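Local coordinates for protein DyP-type peroxidase (Pleurotus ostreatus PC15, PDB 6FSK) that probably uses heme b and hydrogen peroxide to oxidise dyes and other substrates, apparently including manganese(II), as a DyP-type peroxidase, at residues E152-I156 and F157-T161; D32-K35 and A36-H40. The protein carries 1 engineered substitution. All coordinates share one frame; numbering follows the deposited sequence.

How the contacts relate
Contact 2 comes first along the chain, within helix 31-41; contact 1 follows at the C-terminal end of helix 144-156 and in the loop leading to strand 166-175. Their centres lie about 11 Å apart, and the two touch directly: the rings of Phe34 and Phe157 meet, with CE1 of Phe157 3.4 Å from CE1 of Phe34, while Met38 and Asn37 also pack on Phe157. Both belong to the N-terminal ferredoxin-like domain, of the dimeric alpha+beta barrel family but here within a single chain, where the two helices lie side by side against the antiparallel sheet. Their centres are about 29 Å (contact 1) and 31 Å (contact 2) from the chain's centre, away from the heme pocket, so the pairing is peripheral structural packing.

Contact 1 (E152-I156 and F157-T161); sequences EIKHI and FGVGT
Val159 N gives a nearly straight hydrogen bond to Lys154 O (2.9 Å, 172° at the hydrogen), closing the wide loop of a Schellman motif at the end of helix 144-156. Inside it, Gly158 N reaches back to His155 O at 3.1 Å, coming from above the carbonyl plane. Gly158 turns the chain out of the helix with positive phi (70°), a conformation that costs glycine least, and a CB here would be crowded by Thr161 OG1. Beyond the bend, Val159 folds back on the last turn: its CB lies 3.9 Å from Lys154 CB, joining the apolar base of the lysine to the branched valine.

Two isoleucines meet the Phe157 ring from different directions. CG2 of Ile156 sits over one face as a CH-pi contact, 4.2 Å from the centroid, and CG2 of Ile153 meets the edge in plane, 3.9 Å from CE2. Ile156 CG2 stands anti to its own backbone N, beside the carbonyl carbon, which brings this methyl close to the next residue's ring. Replacing Phe157 with alanine would probably leave both isoleucine methyls without their aromatic partner and open a gap toward helix 31-41.

A type II turn follows from Gly158 to Thr161, with Gly160 also at positive phi (83°); Thr161 OG1 donates to Gly158 O at 2.7 Å. Phe157 carries the motif into the fold, edge-to-face with Phe41 of helix 31-41, while Val159 touches Ile166 of strand 166-175.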
loop_
_atom_site.group_PDB
_atom_site.type_symbol
_atom_site.label_atom_id
_atom_site.label_comp_id
_atom_site.label_asym_id
_atom_site.label_seq_id
_atom_site.Cartn_x
_atom_site.Cartn_y
_atom_site.Cartn_z
ATOM N N GLU A 152 5.753 8.040 25.750
ATOM C CA GLU A 152 4.902 7.435 26.746
ATOM C C GLU A 152 4.807 5.920 26.562
ATOM O O GLU A 152 4.919 5.110 27.519
ATOM C CB GLU A 152 3.556 8.138 26.672
ATOM C CG GLU A 152 2.538 7.743 27.687
ATOM C CD GLU A 152 1.259 8.555 27.522
ATOM O OE1 GLU A 152 1.035 9.188 26.429
ATOM O OE2 GLU A 152 0.451 8.449 28.479
ATOM N N ILE A 153 4.698 5.465 25.319
ATOM C CA ILE A 153 4.665 4.054 25.065
ATOM C C ILE A 153 5.979 3.392 25.328
ATOM O O ILE A 153 6.040 2.340 25.930
ATOM C CB ILE A 153 4.177 3.738 23.591
ATOM C CG1 ILE A 153 2.820 4.375 23.308
ATOM C CG2 ILE A 153 4.089 2.257 23.288
ATOM C CD1 ILE A 153 1.752 3.962 24.301
ATOM N N LYS A 154 7.082 4.021 24.916
ATOM C CA LYS A 154 8.358 3.447 25.189
ATOM C C LYS A 154 8.585 3.237 26.703
ATOM O O LYS A 154 9.204 2.240 27.101
ATOM C CB LYS A 154 9.440 4.317 24.608
ATOM C CG LYS A 154 9.373 4.150 23.117
ATOM C CD LYS A 154 10.543 4.705 22.348
ATOM C CE LYS A 154 10.745 6.125 22.331
ATOM N NZ LYS A 154 11.618 6.196 21.071
ATOM N N HIS A 155 8.147 4.247 27.457
ATOM C CA HIS A 155 8.235 4.193 28.946
ATOM C C HIS A 155 7.503 2.988 29.540
ATOM O O HIS A 155 8.010 2.265 30.408
ATOM C CB HIS A 155 7.746 5.496 29.548
ATOM C CG HIS A 155 7.999 5.575 31.021
ATOM N ND1 HIS A 155 7.022 5.332 31.967
ATOM C CD2 HIS A 155 9.128 5.856 31.707
ATOM C CE1 HIS A 155 7.536 5.490 33.176
ATOM N NE2 HIS A 155 8.817 5.783 33.044
ATOM N N ILE A 156 6.325 2.688 28.996
ATOM C CA ILE A 156 5.635 1.460 29.411
ATOM C C ILE A 156 6.454 0.172 29.269
ATOM O O ILE A 156 6.377 -0.770 30.054
ATOM C CB ILE A 156 4.289 1.306 28.612
ATOM C CG1 ILE A 156 3.343 2.406 29.031
ATOM C CG2 ILE A 156 3.695 -0.069 28.791
ATOM C CD1 ILE A 156 2.115 2.484 28.126
ATOM N N PHE A 157 7.248 0.050 28.199
ATOM C CA PHE A 157 8.007 -1.129 27.938
ATOM C C PHE A 157 9.486 -0.992 28.409
ATOM O O PHE A 157 10.323 -1.841 28.117
ATOM C CB PHE A 157 7.986 -1.500 26.457
ATOM C CG PHE A 157 6.623 -1.905 25.957
ATOM C CD1 PHE A 157 6.155 -3.179 26.158
ATOM C CD2 PHE A 157 5.830 -0.945 25.315
ATOM C CE1 PHE A 157 4.823 -3.529 25.745
ATOM C CE2 PHE A 157 4.574 -1.285 24.860
ATOM C CZ PHE A 157 4.038 -2.546 25.122
ATOM N N GLY A 158 9.787 0.111 29.014
ATOM C CA GLY A 158 11.109 0.348 29.656
ATOM C C GLY A 158 12.209 0.489 28.638
ATOM O O GLY A 158 13.362 0.219 28.944
ATOM N N VAL A 159 11.857 1.006 27.435
ATOM C CA VAL A 159 12.857 1.053 26.355
ATOM C C VAL A 159 14.044 1.953 26.771
ATOM O O VAL A 159 13.848 3.049 27.280
ATOM C CB VAL A 159 12.251 1.611 25.038
ATOM C CG1 VAL A 159 13.344 1.799 23.957
ATOM C CG2 VAL A 159 11.078 0.744 24.536
ATOM N N GLY A 160 15.227 1.424 26.569
ATOM C CA GLY A 160 16.480 2.094 26.873
ATOM C C GLY A 160 16.933 1.990 28.317
ATOM O O GLY A 160 17.941 2.616 28.731
ATOM N N THR A 161 16.224 1.171 29.114
ATOM C CA THR A 161 16.557 1.008 30.531
ATOM C C THR A 161 17.010 -0.443 30.741
ATOM O O THR A 161 16.849 -1.328 29.882
ATOM C CB THR A 161 15.359 1.253 31.483
ATOM O OG1 THR A 161 14.506 0.127 31.409
ATOM C CG2 THR A 161 14.648 2.489 31.194
#

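Contact 2 (D32-K35 and A36-H40); sequences DQFK and ANMAH
Met38 N to Phe34 O (2.8 Å), Asn37 N to Gln33 O (2.9 Å) and Ala36 N to Asp32 O (3.1 Å) are consecutive i to i+4 hydrogen bonds that make Asp32 to Met38 regular alpha-helix; the bonds from Ala39 N to Ala36 O and from His40 N to Asn37 O reach back only three residues. The four-residue spacing pairs side chains one turn apart.

On the buried side, Met38 lies alongside Phe34. Its CG sits over one face of the ring, offset toward the rim, 3.5 Å from CE2, while SD approaches obliquely, 4.3 Å from the centroid, in a Met-aromatic contact. The bend at chi2 (-67°) carries the thioether sulfur of this flexible side chain beside the flat ring.

On another, partly exposed flank, the amide planes of Gln33 and Asn37 are 48° apart. The extended glutamine and the shorter asparagine offer one water a donor, Gln33 NE2 (2.7 Å), and an acceptor, Asn37 OD1 (3.1 Å), so it links the two amides. Asn37 ND2 bonds weakly to Ser165 OG.

Lys35 NZ bonds to Leu87 O. Phe34 reaches Phe26 and Val28, and Asn37 and His40 pack on Ile156, so helix 31-41 packs on strand 20-28 of the sheet and beside the end of helix 144-156.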
loop_
_atom_site.group_PDB
_atom_site.type_symbol
_atom_site.label_atom_id
_atom_site.label_comp_id
_atom_site.label_asym_id
_atom_site.label_seq_id
_atom_site.Cartn_x
_atom_site.Cartn_y
_atom_site.Cartn_z
ATOM N N ASP A 32 7.704 -12.535 29.380
ATOM C CA ASP A 32 6.649 -12.384 30.393
ATOM C C ASP A 32 6.561 -10.936 30.866
ATOM O O ASP A 32 5.502 -10.453 31.231
ATOM C CB ASP A 32 6.825 -13.384 31.576
ATOM C CG ASP A 32 6.717 -14.858 31.160
ATOM O OD1 ASP A 32 5.907 -15.288 30.295
ATOM O OD2 ASP A 32 7.488 -15.660 31.762
ATOM N N GLN A 33 7.657 -10.166 30.856
ATOM C CA GLN A 33 7.566 -8.799 31.204
ATOM C C GLN A 33 6.823 -7.985 30.096
ATOM O O GLN A 33 6.115 -7.050 30.384
ATOM C CB GLN A 33 8.937 -8.234 31.305
ATOM C CG GLN A 33 8.922 -6.832 31.849
ATOM C CD GLN A 33 10.337 -6.317 32.053
ATOM O OE1 GLN A 33 11.302 -6.811 31.409
ATOM N NE2 GLN A 33 10.481 -5.359 32.937
ATOM N N PHE A 34 7.065 -8.402 28.862
ATOM C CA PHE A 34 6.373 -7.787 27.728
ATOM C C PHE A 34 4.886 -7.921 27.897
ATOM O O PHE A 34 4.120 -6.936 27.748
ATOM C CB PHE A 34 6.812 -8.411 26.395
ATOM C CG PHE A 34 6.049 -7.853 25.203
ATOM C CD1 PHE A 34 6.401 -6.638 24.692
ATOM C CD2 PHE A 34 4.971 -8.528 24.647
ATOM C CE1 PHE A 34 5.677 -6.081 23.631
ATOM C CE2 PHE A 34 4.315 -8.036 23.550
ATOM C CZ PHE A 34 4.671 -6.802 23.048
ATOM N N LYS A 35 4.457 -9.138 28.246
ATOM C CA LYS A 35 3.003 -9.352 28.391
ATOM C C LYS A 35 2.460 -8.601 29.545
ATOM O O LYS A 35 1.415 -8.031 29.480
ATOM C CB LYS A 35 2.678 -10.812 28.451
ATOM C CG LYS A 35 3.005 -11.609 27.216
ATOM C CD LYS A 35 2.524 -13.033 27.363
ATOM C CE LYS A 35 3.026 -13.841 26.221
ATOM N NZ LYS A 35 2.339 -15.148 26.052
ATOM N N ALA A 36 3.215 -8.460 30.659
ATOM C CA ALA A 36 2.718 -7.634 31.730
ATOM C C ALA A 36 2.619 -6.140 31.293
ATOM O O ALA A 36 1.687 -5.428 31.637
ATOM C CB ALA A 36 3.638 -7.788 32.962
ATOM N N ASN A 37 3.651 -5.626 30.541
ATOM C CA ASN A 37 3.654 -4.279 30.122
ATOM C C ASN A 37 2.493 -3.968 29.086
ATOM O O ASN A 37 1.898 -2.904 29.052
ATOM C CB ASN A 37 5.002 -3.940 29.464
ATOM C CG ASN A 37 6.168 -3.966 30.408
ATOM O OD1 ASN A 37 6.032 -3.986 31.671
ATOM N ND2 ASN A 37 7.328 -3.981 29.847
ATOM N N MET A 38 2.189 -4.990 28.315
ATOM C CA MET A 38 1.142 -4.913 27.314
ATOM C C MET A 38 -0.171 -4.539 27.966
ATOM O O MET A 38 -0.979 -3.792 27.427
ATOM C CB MET A 38 0.948 -6.188 26.566
ATOM C CG MET A 38 1.892 -6.350 25.387
ATOM S SD MET A 38 1.658 -5.191 24.016
ATOM C CE MET A 38 0.050 -5.672 23.338
ATOM N N ALA A 39 -0.392 -4.981 29.179
ATOM C CA ALA A 39 -1.638 -4.544 29.834
ATOM C C ALA A 39 -1.850 -3.090 30.023
ATOM O O ALA A 39 -2.965 -2.590 29.980
ATOM C CB ALA A 39 -1.761 -5.282 31.174
ATOM N N HIS A 40 -0.754 -2.358 30.225
ATOM C CA HIS A 40 -0.777 -0.977 30.335
ATOM C C HIS A 40 -0.810 -0.258 29.009
ATOM O O HIS A 40 -1.271 0.859 28.937
ATOM C CB HIS A 40 0.450 -0.521 31.107
ATOM C CG HIS A 40 0.369 -0.910 32.537
ATOM N ND1 HIS A 40 1.039 -1.991 33.050
ATOM C CD2 HIS A 40 -0.434 -0.442 33.523
ATOM C CE1 HIS A 40 0.717 -2.123 34.329
ATOM N NE2 HIS A 40 -0.185 -1.206 34.629
HETATM O O HOH W 1 8.168 -4.203 33.849
#